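PDB 6S9V: sucrose 6(F)-phosphate phosphorylase from Thermoanaerobacterium thermosaccharolyticum DSM 571, which is a member of the alpha-amylase family of carbohydrate-active enzymes, built round a TIM-barrel catalytic domain. Local coordinates for residues Glu42-Asp47 / Glu424-Val429; Val391-Leu396 / His418-Lys423. All coordinates share one frame; numbering follows the deposited sequence.

In the fold
Contact 1 uses helix 422-428 itself, setting it beside the end of helix 34-44, which follows the first barrel strand. Contact 2 uses residues 418-420, just before that helix, and sets them against the short helix 393-396 that follows the eighth strand. Both are largely buried, but the centre of contact 2 lies about 16 Å from the centre of the chain, that of contact 1 about 23 Å. No hydrogen bond or salt bridge crosses contact 1, mainly aromatic and aliphatic packing with Tyr44 and Glu426 partly exposed; contact 2 has a hydroxyl-to-carbonyl hydrogen bond and a sulfate ion at its edge. Glu424 and His418, probably hydrogen-bonded, link the two, and Phe45 packs on Leu396.

Contact 1 (Glu42-Asp47 / Glu424-Val429); sequences EKYFSD and EIEESV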
ATOM      1  N   GLU A  42      14.852  -0.529  17.445  1.00 21.72           N
ATOM      2  CA  GLU A  42      15.226  -0.894  18.807  1.00 20.99           C
ATOM      3  C   GLU A  42      15.357   0.343  19.688  1.00 22.67           C
ATOM      4  O   GLU A  42      14.997   0.311  20.869  1.00 25.38           O
ATOM      5  CB  GLU A  42      16.527  -1.695  18.803  1.00 22.10           C
ATOM      6  CG  GLU A  42      17.063  -2.023  20.211  1.00 25.42           C
ATOM      7  CD  GLU A  42      18.328  -2.880  20.198  1.00 33.59           C
ATOM      8  OE1 GLU A  42      18.602  -3.542  19.181  1.00 37.40           O
ATOM      9  OE2 GLU A  42      19.047  -2.896  21.219  1.00 37.42           O
ATOM     10  N   LYS A  43      15.854   1.450  19.134  1.00 22.47           N
ATOM     11  CA  LYS A  43      16.096   2.617  19.968  1.00 24.72           C
ATOM     12  C   LYS A  43      14.790   3.288  20.378  1.00 25.65           C
ATOM     13  O   LYS A  43      14.624   3.670  21.544  1.00 25.48           O
ATOM     14  CB  LYS A  43      16.991   3.605  19.221  1.00 28.93           C
ATOM     15  CG  LYS A  43      17.456   4.788  20.039  1.00 38.28           C
ATOM     16  CD  LYS A  43      18.502   5.593  19.269  1.00 47.28           C
ATOM     17  CE  LYS A  43      18.885   6.874  19.996  1.00 56.23           C
ATOM     18  NZ  LYS A  43      19.378   6.639  21.385  1.00 61.15           N
ATOM     19  N   TYR A  44      13.836   3.413  19.444  1.00 26.20           N
ATOM     20  CA  TYR A  44      12.658   4.240  19.671  1.00 26.33           C
ATOM     21  C   TYR A  44      11.311   3.530  19.607  1.00 25.97           C
ATOM     22  O   TYR A  44      10.336   4.065  20.153  1.00 24.38           O
ATOM     23  CB  TYR A  44      12.586   5.374  18.626  1.00 23.76           C
ATOM     24  CG  TYR A  44      13.804   6.241  18.486  1.00 25.44           C
ATOM     25  CD1 TYR A  44      14.170   7.135  19.480  1.00 28.18           C
ATOM     26  CD2 TYR A  44      14.563   6.204  17.324  1.00 26.62           C
ATOM     27  CE1 TYR A  44      15.286   7.941  19.334  1.00 29.34           C
ATOM     28  CE2 TYR A  44      15.671   7.008  17.171  1.00 28.10           C
ATOM     29  CZ  TYR A  44      16.025   7.877  18.172  1.00 30.72           C
ATOM     30  OH  TYR A  44      17.141   8.674  18.001  1.00 34.54           O
ATOM     31  N   PHE A  45      11.207   2.364  18.957  1.00 23.76           N
ATOM     32  CA  PHE A  45       9.893   1.911  18.515  1.00 22.15           C
ATOM     33  C   PHE A  45       9.583   0.457  18.842  1.00 22.04           C
ATOM     34  O   PHE A  45       8.677  -0.125  18.225  1.00 23.20           O
ATOM     35  CB  PHE A  45       9.755   2.105  16.996  1.00 21.70           C
ATOM     36  CG  PHE A  45      10.074   3.496  16.517  1.00 22.66           C
ATOM     37  CD1 PHE A  45       9.465   4.593  17.078  1.00 21.82           C
ATOM     38  CD2 PHE A  45      10.959   3.693  15.466  1.00 25.22           C
ATOM     39  CE1 PHE A  45       9.754   5.875  16.635  1.00 21.17           C
ATOM     40  CE2 PHE A  45      11.248   4.970  15.012  1.00 24.81           C
ATOM     41  CZ  PHE A  45      10.637   6.062  15.589  1.00 22.64           C
ATOM     42  N   SER A  46      10.271  -0.137  19.814  1.00 21.29           N
ATOM     43  CA  SER A  46      10.122  -1.571  20.039  1.00 23.94           C
ATOM     44  C   SER A  46       8.672  -1.955  20.334  1.00 26.05           C
ATOM     45  O   SER A  46       8.197  -2.994  19.860  1.00 26.36           O
ATOM     46  CB  SER A  46      11.057  -2.033  21.154  1.00 24.17           C
ATOM     47  OG  SER A  46      12.369  -2.151  20.638  1.00 24.73           O
ATOM     48  N   ASP A  47       7.966  -1.169  21.151  1.00 22.97           N
ATOM     49  CA  ASP A  47       6.564  -1.458  21.444  1.00 21.01           C
ATOM     50  C   ASP A  47       5.636  -0.491  20.718  1.00 20.63           C
ATOM     51  O   ASP A  47       4.434  -0.443  21.004  1.00 19.80           O
ATOM     52  CB  ASP A  47       6.301  -1.448  22.950  1.00 20.57           C
ATOM     53  CG  ASP A  47       6.551  -0.094  23.585  1.00 21.08           C
ATOM     54  OD1 ASP A  47       7.294   0.723  23.003  1.00 21.58           O
ATOM     55  OD2 ASP A  47       5.985   0.152  24.662  1.00 22.20           O
ATOM     56  N   GLU A 424      18.771  13.071  11.604  1.00 25.95           N
ATOM     57  CA  GLU A 424      17.478  13.696  11.353  1.00 25.96           C
ATOM     58  C   GLU A 424      16.361  12.960  12.086  1.00 24.85           C
ATOM     59  O   GLU A 424      15.408  13.583  12.572  1.00 24.46           O
ATOM     60  CB  GLU A 424      17.187  13.736   9.851  1.00 28.81           C
ATOM     61  CG  GLU A 424      15.902  14.477   9.500  1.00 33.89           C
ATOM     62  CD  GLU A 424      15.682  14.650   8.001  1.00 36.84           C
ATOM     63  OE1 GLU A 424      16.450  14.082   7.194  1.00 37.25           O
ATOM     64  OE2 GLU A 424      14.741  15.378   7.634  1.00 37.58           O
ATOM     65  N   ILE A 425      16.450  11.631  12.161  1.00 24.41           N
ATOM     66  CA  ILE A 425      15.490  10.873  12.957  1.00 23.88           C
ATOM     67  C   ILE A 425      15.592  11.276  14.423  1.00 25.59           C
ATOM     68  O   ILE A 425      14.581  11.525  15.093  1.00 27.37           O
ATOM     69  CB  ILE A 425      15.715   9.364  12.777  1.00 22.85           C
ATOM     70  CG1 ILE A 425      15.446   8.950  11.333  1.00 21.41           C
ATOM     71  CG2 ILE A 425      14.813   8.594  13.731  1.00 22.55           C
ATOM     72  CD1 ILE A 425      15.909   7.536  11.015  1.00 22.32           C
ATOM     73  N   GLU A 426      16.820  11.345  14.940  1.00 25.78           N
ATOM     74  CA  GLU A 426      17.028  11.752  16.326  1.00 29.44           C
ATOM     75  C   GLU A 426      16.356  13.087  16.607  1.00 32.70           C
ATOM     76  O   GLU A 426      15.705  13.255  17.647  1.00 34.69           O
ATOM     77  CB  GLU A 426      18.530  11.824  16.607  1.00 33.05           C
ATOM     78  CG  GLU A 426      18.918  12.288  18.007  1.00 42.31           C
ATOM     79  CD  GLU A 426      20.405  12.603  18.122  1.00 52.36           C
ATOM     80  OE1 GLU A 426      21.162  12.286  17.175  1.00 54.98           O
ATOM     81  OE2 GLU A 426      20.819  13.173  19.155  1.00 56.16           O
ATOM     82  N   GLU A 427      16.470  14.040  15.674  1.00 32.34           N
ATOM     83  CA  GLU A 427      15.834  15.343  15.849  1.00 32.17           C
ATOM     84  C   GLU A 427      14.317  15.240  15.740  1.00 30.51           C
ATOM     85  O   GLU A 427      13.585  15.808  16.561  1.00 31.87           O
ATOM     86  CB  GLU A 427      16.361  16.337  14.812  1.00 33.90           C
ATOM     87  CG  GLU A 427      17.747  16.855  15.077  1.00 40.42           C
ATOM     88  CD  GLU A 427      17.771  17.927  16.156  1.00 45.22           C
ATOM     89  OE1 GLU A 427      17.245  19.046  15.930  1.00 46.15           O
ATOM     90  OE2 GLU A 427      18.308  17.637  17.238  1.00 45.67           O
ATOM     91  N   SER A 428      13.825  14.517  14.730  1.00 27.51           N
ATOM     92  CA  SER A 428      12.398  14.518  14.444  1.00 27.67           C
ATOM     93  C   SER A 428      11.588  13.893  15.574  1.00 27.89           C
ATOM     94  O   SER A 428      10.492  14.371  15.888  1.00 26.68           O
ATOM     95  CB  SER A 428      12.125  13.769  13.138  1.00 29.02           C
ATOM     96  OG  SER A 428      12.579  14.500  12.017  1.00 32.67           O
ATOM     97  N   VAL A 429      12.102  12.825  16.198  1.00 29.52           N
ATOM     98  CA  VAL A 429      11.314  12.126  17.208  1.00 31.09           C
ATOM     99  C   VAL A 429      11.104  12.987  18.444  1.00 33.61           C
ATOM    100  O   VAL A 429      10.228  12.689  19.261  1.00 36.78           O
ATOM    101  CB  VAL A 429      11.955  10.783  17.613  1.00 32.96           C
ATOM    102  CG1 VAL A 429      12.019   9.856  16.430  1.00 31.88           C
ATOM    103  CG2 VAL A 429      13.336  10.988  18.226  1.00 36.85           C
TER
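The shortest polar bond, 2.8 Å from Ser428 N to Glu424 O, belongs to helix 422-428, from which Ile425 faces Tyr44. The following bond, Val429 N to Ile425 O at 3.0 Å, brings the side chains of Ile425 and Val429 to the same side, against the aromatic pair Tyr44 and Phe45. Val429 divides its methyls between the rings. CG2 lies over a face of Tyr44 in a CH-pi contact, 4.2 Å from the ring centroid and 28° off the normal, while CG1 reaches Phe45 CZ at 4.1 Å. The opposite face of Tyr44 carries Lys43 CG. Tyrosine suits this partly exposed place, its apolar ring sandwiched between aliphatic groups and its hydroxyl at the outer end. Helix 34-44 is the first helix of the TIM barrel, between its first and second strands, and here it meets a helix that comes after the eighth; the contact thus lies on the outer layer where the barrel closes. The aliphatic Ile425 suits a buried place beside a ring, its CG2 meeting Tyr44 CE2 obliquely at 3.9 Å. The Tyr44 hydroxyl runs past the backbone of Glu426, with OH 3.5 Å from CA. With its CG anti to the backbone N (chi1 178°) and an extended chain, Glu426 carries its carboxylate away from the aromatic pair, and OE1 makes a weak, long ion pair with Lys423.

Contact 2 (Val391-Leu396 / His418-Lys423); sequences VYYVGL and HNYGLK. With SO4 (sulfate ion), chain H.
Tyr393 hands its hydroxyl proton to the backbone carbonyl of His418 from above the carbonyl plane, 39° out of it, rather than along a lone pair, with OH 2.7 Å from O. Because CG of Tyr393 lies between the backbone N and the carbonyl carbon (chi1 73°), its ring leaves the start of helix 393-396 toward 418-423, and the carbonyl oxygen lies at the ring's edge. Tyrosine suits this buried place by joining a long apolar ring to one donor at its end. Tyr420 meets that ring edge to edge, CE2 of Tyr393 lying 3.8 Å from Tyr420 CD1, and Val394 CG2 also comes to the rim of Tyr420. One face of Tyr420 is covered by His418 CD2, 3.5 Å above the ring centre. The His418 imidazole bonds Glu424 through NE2 and Asp402 through ND1, which also makes a weak bond to a sulfate ion, probably from the crystallisation liquor. Asn419 N gives that sulfate a nearly straight bond to O4 (2.6 Å, 164°), while Asn419 OD1 bonds Arg64. Helix 393-396, which carries Tyr393 and Val394, follows the eighth strand, so the contact packs the approach to helix 422-428 against the connection leaving the last strand of a closed parallel (beta/alpha)8 barrel.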
ATOM      1  N   VAL A 391       1.162   2.915   9.751  1.00 16.29           N
ATOM      2  CA  VAL A 391       1.682   4.281   9.771  1.00 16.51           C
ATOM      3  C   VAL A 391       2.897   4.335   8.852  1.00 17.18           C
ATOM      4  O   VAL A 391       3.873   3.597   9.053  1.00 18.87           O
ATOM      5  CB  VAL A 391       2.054   4.739  11.191  1.00 17.01           C
ATOM      6  CG1 VAL A 391       2.727   6.118  11.161  1.00 18.95           C
ATOM      7  CG2 VAL A 391       0.813   4.782  12.077  1.00 16.69           C
ATOM      8  N   TYR A 392       2.828   5.192   7.841  1.00 14.92           N
ATOM      9  CA  TYR A 392       3.959   5.394   6.939  1.00 15.10           C
ATOM     10  C   TYR A 392       5.044   6.211   7.634  1.00 16.67           C
ATOM     11  O   TYR A 392       4.753   7.109   8.428  1.00 18.22           O
ATOM     12  CB  TYR A 392       3.449   6.081   5.676  1.00 15.77           C
ATOM     13  CG  TYR A 392       4.430   6.290   4.553  1.00 17.39           C
ATOM     14  CD1 TYR A 392       5.000   5.221   3.884  1.00 15.99           C
ATOM     15  CD2 TYR A 392       4.748   7.574   4.132  1.00 19.15           C
ATOM     16  CE1 TYR A 392       5.871   5.421   2.831  1.00 14.92           C
ATOM     17  CE2 TYR A 392       5.619   7.785   3.082  1.00 18.20           C
ATOM     18  CZ  TYR A 392       6.170   6.710   2.436  1.00 16.23           C
ATOM     19  OH  TYR A 392       7.032   6.920   1.397  1.00 16.18           O
ATOM     20  N   TYR A 393       6.312   5.898   7.325  1.00 16.96           N
ATOM     21  CA  TYR A 393       7.422   6.448   8.101  1.00 17.20           C
ATOM     22  C   TYR A 393       7.473   7.971   8.023  1.00 17.09           C
ATOM     23  O   TYR A 393       7.836   8.633   9.002  1.00 18.69           O
ATOM     24  CB  TYR A 393       8.754   5.845   7.640  1.00 17.10           C
ATOM     25  CG  TYR A 393       9.253   6.342   6.297  1.00 15.56           C
ATOM     26  CD1 TYR A 393       8.720   5.842   5.119  1.00 15.43           C
ATOM     27  CD2 TYR A 393      10.254   7.308   6.208  1.00 16.93           C
ATOM     28  CE1 TYR A 393       9.163   6.281   3.890  1.00 17.69           C
ATOM     29  CE2 TYR A 393      10.697   7.761   4.979  1.00 17.46           C
ATOM     30  CZ  TYR A 393      10.148   7.240   3.824  1.00 18.23           C
ATOM     31  OH  TYR A 393      10.576   7.665   2.591  1.00 17.82           O
ATOM     32  N   VAL A 394       7.118   8.552   6.876  1.00 15.71           N
ATOM     33  CA  VAL A 394       7.129  10.011   6.782  1.00 16.50           C
ATOM     34  C   VAL A 394       6.104  10.606   7.741  1.00 18.24           C
ATOM     35  O   VAL A 394       6.388  11.578   8.452  1.00 18.48           O
ATOM     36  CB  VAL A 394       6.878  10.468   5.332  1.00 16.84           C
ATOM     37  CG1 VAL A 394       6.747  12.013   5.262  1.00 17.91           C
ATOM     38  CG2 VAL A 394       7.995   9.982   4.427  1.00 16.95           C
ATOM     39  N   GLY A 395       4.899  10.028   7.778  1.00 20.28           N
ATOM     40  CA  GLY A 395       3.879  10.500   8.697  1.00 20.56           C
ATOM     41  C   GLY A 395       4.229  10.243  10.148  1.00 19.74           C
ATOM     42  O   GLY A 395       3.870  11.036  11.025  1.00 20.42           O
ATOM     43  N   LEU A 396       4.950   9.159  10.417  1.00 18.22           N
ATOM     44  CA  LEU A 396       5.428   8.893  11.768  1.00 17.55           C
ATOM     45  C   LEU A 396       6.245  10.059  12.303  1.00 18.95           C
ATOM     46  O   LEU A 396       6.153  10.399  13.487  1.00 19.53           O
ATOM     47  CB  LEU A 396       6.271   7.616  11.772  1.00 17.48           C
ATOM     48  CG  LEU A 396       6.926   7.260  13.103  1.00 20.28           C
ATOM     49  CD1 LEU A 396       5.861   6.908  14.145  1.00 22.81           C
ATOM     50  CD2 LEU A 396       7.933   6.122  12.925  1.00 20.18           C
ATOM     51  N   HIS A 418      10.976  11.082   1.270  1.00 19.44           N
ATOM     52  CA  HIS A 418      12.228  11.574   1.835  1.00 19.18           C
ATOM     53  C   HIS A 418      13.007  10.453   2.513  1.00 18.71           C
ATOM     54  O   HIS A 418      12.428   9.582   3.163  1.00 18.47           O
ATOM     55  CB  HIS A 418      11.917  12.684   2.849  1.00 19.28           C
ATOM     56  CG  HIS A 418      13.127  13.253   3.525  1.00 20.33           C
ATOM     57  ND1 HIS A 418      14.071  14.002   2.853  1.00 21.80           N
ATOM     58  CD2 HIS A 418      13.544  13.189   4.811  1.00 20.87           C
ATOM     59  CE1 HIS A 418      15.018  14.371   3.698  1.00 23.38           C
ATOM     60  NE2 HIS A 418      14.715  13.900   4.895  1.00 21.76           N
ATOM     61  N   ASN A 419      14.326  10.473   2.354  1.00 18.86           N
ATOM     62  CA  ASN A 419      15.216   9.562   3.070  1.00 18.99           C
ATOM     63  C   ASN A 419      15.786  10.272   4.295  1.00 20.52           C
ATOM     64  O   ASN A 419      16.441  11.309   4.161  1.00 20.05           O
ATOM     65  CB  ASN A 419      16.343   9.071   2.160  1.00 19.77           C
ATOM     66  CG  ASN A 419      15.867   8.037   1.142  1.00 22.16           C
ATOM     67  OD1 ASN A 419      14.891   7.321   1.370  1.00 20.34           O
ATOM     68  ND2 ASN A 419      16.555   7.970   0.009  1.00 27.47           N
ATOM     69  N   TYR A 420      15.538   9.712   5.480  1.00 20.34           N
ATOM     70  CA  TYR A 420      16.008  10.277   6.738  1.00 20.86           C
ATOM     71  C   TYR A 420      17.344   9.671   7.145  1.00 21.48           C
ATOM     72  O   TYR A 420      17.482   8.449   7.194  1.00 22.84           O
ATOM     73  CB  TYR A 420      15.008  10.020   7.867  1.00 20.46           C
ATOM     74  CG  TYR A 420      13.717  10.786   7.769  1.00 21.18           C
ATOM     75  CD1 TYR A 420      12.646  10.290   7.035  1.00 21.51           C
ATOM     76  CD2 TYR A 420      13.564  12.011   8.414  1.00 22.89           C
ATOM     77  CE1 TYR A 420      11.461  10.985   6.945  1.00 22.71           C
ATOM     78  CE2 TYR A 420      12.376  12.716   8.327  1.00 24.89           C
ATOM     79  CZ  TYR A 420      11.331  12.201   7.589  1.00 26.49           C
ATOM     80  OH  TYR A 420      10.149  12.900   7.501  1.00 28.72           O
ATOM     81  N   GLY A 421      18.300  10.522   7.491  1.00 20.22           N
ATOM     82  CA  GLY A 421      19.484  10.055   8.180  1.00 21.49           C
ATOM     83  C   GLY A 421      19.228   9.854   9.668  1.00 23.45           C
ATOM     84  O   GLY A 421      18.235  10.316  10.224  1.00 23.07           O
ATOM     85  N   LEU A 422      20.163   9.164  10.326  1.00 28.24           N
ATOM     86  CA  LEU A 422      20.007   8.896  11.753  1.00 30.05           C
ATOM     87  C   LEU A 422      19.885  10.185  12.558  1.00 30.49           C
ATOM     88  O   LEU A 422      19.054  10.284  13.467  1.00 31.30           O
ATOM     89  CB  LEU A 422      21.182   8.069  12.272  1.00 30.02           C
ATOM     90  CG  LEU A 422      21.268   6.604  11.852  1.00 30.96           C
ATOM     91  CD1 LEU A 422      22.521   5.981  12.458  1.00 33.21           C
ATOM     92  CD2 LEU A 422      20.018   5.857  12.291  1.00 31.19           C
ATOM     93  N   LYS A 423      20.711  11.184  12.252  1.00 29.71           N
ATOM     94  CA  LYS A 423      20.662  12.426  13.015  1.00 32.16           C
ATOM     95  C   LYS A 423      19.326  13.129  12.821  1.00 29.10           C
ATOM     96  O   LYS A 423      18.784  13.713  13.766  1.00 30.34           O
ATOM     97  CB  LYS A 423      21.825  13.340  12.628  1.00 40.15           C
ATOM     98  CG  LYS A 423      23.183  12.670  12.797  1.00 51.65           C
ATOM     99  CD  LYS A 423      23.583  12.493  14.254  1.00 59.04           C
ATOM    100  CE  LYS A 423      23.924  13.789  14.962  1.00 62.66           C
ATOM    101  NZ  LYS A 423      24.138  13.511  16.409  1.00 64.71           N
TER
HETATM  102  S   SO4 H 606      16.040  12.894  -0.371  1.00 89.78           S
HETATM  103  O1  SO4 H 606      16.100  12.506  -1.778  1.00 91.86           O
HETATM  104  O2  SO4 H 606      15.395  14.197  -0.248  1.00 87.49           O
HETATM  105  O3  SO4 H 606      17.396  12.969   0.165  1.00 95.94           O
HETATM  106  O4  SO4 H 606      15.282  11.902   0.382  1.00 84.03           O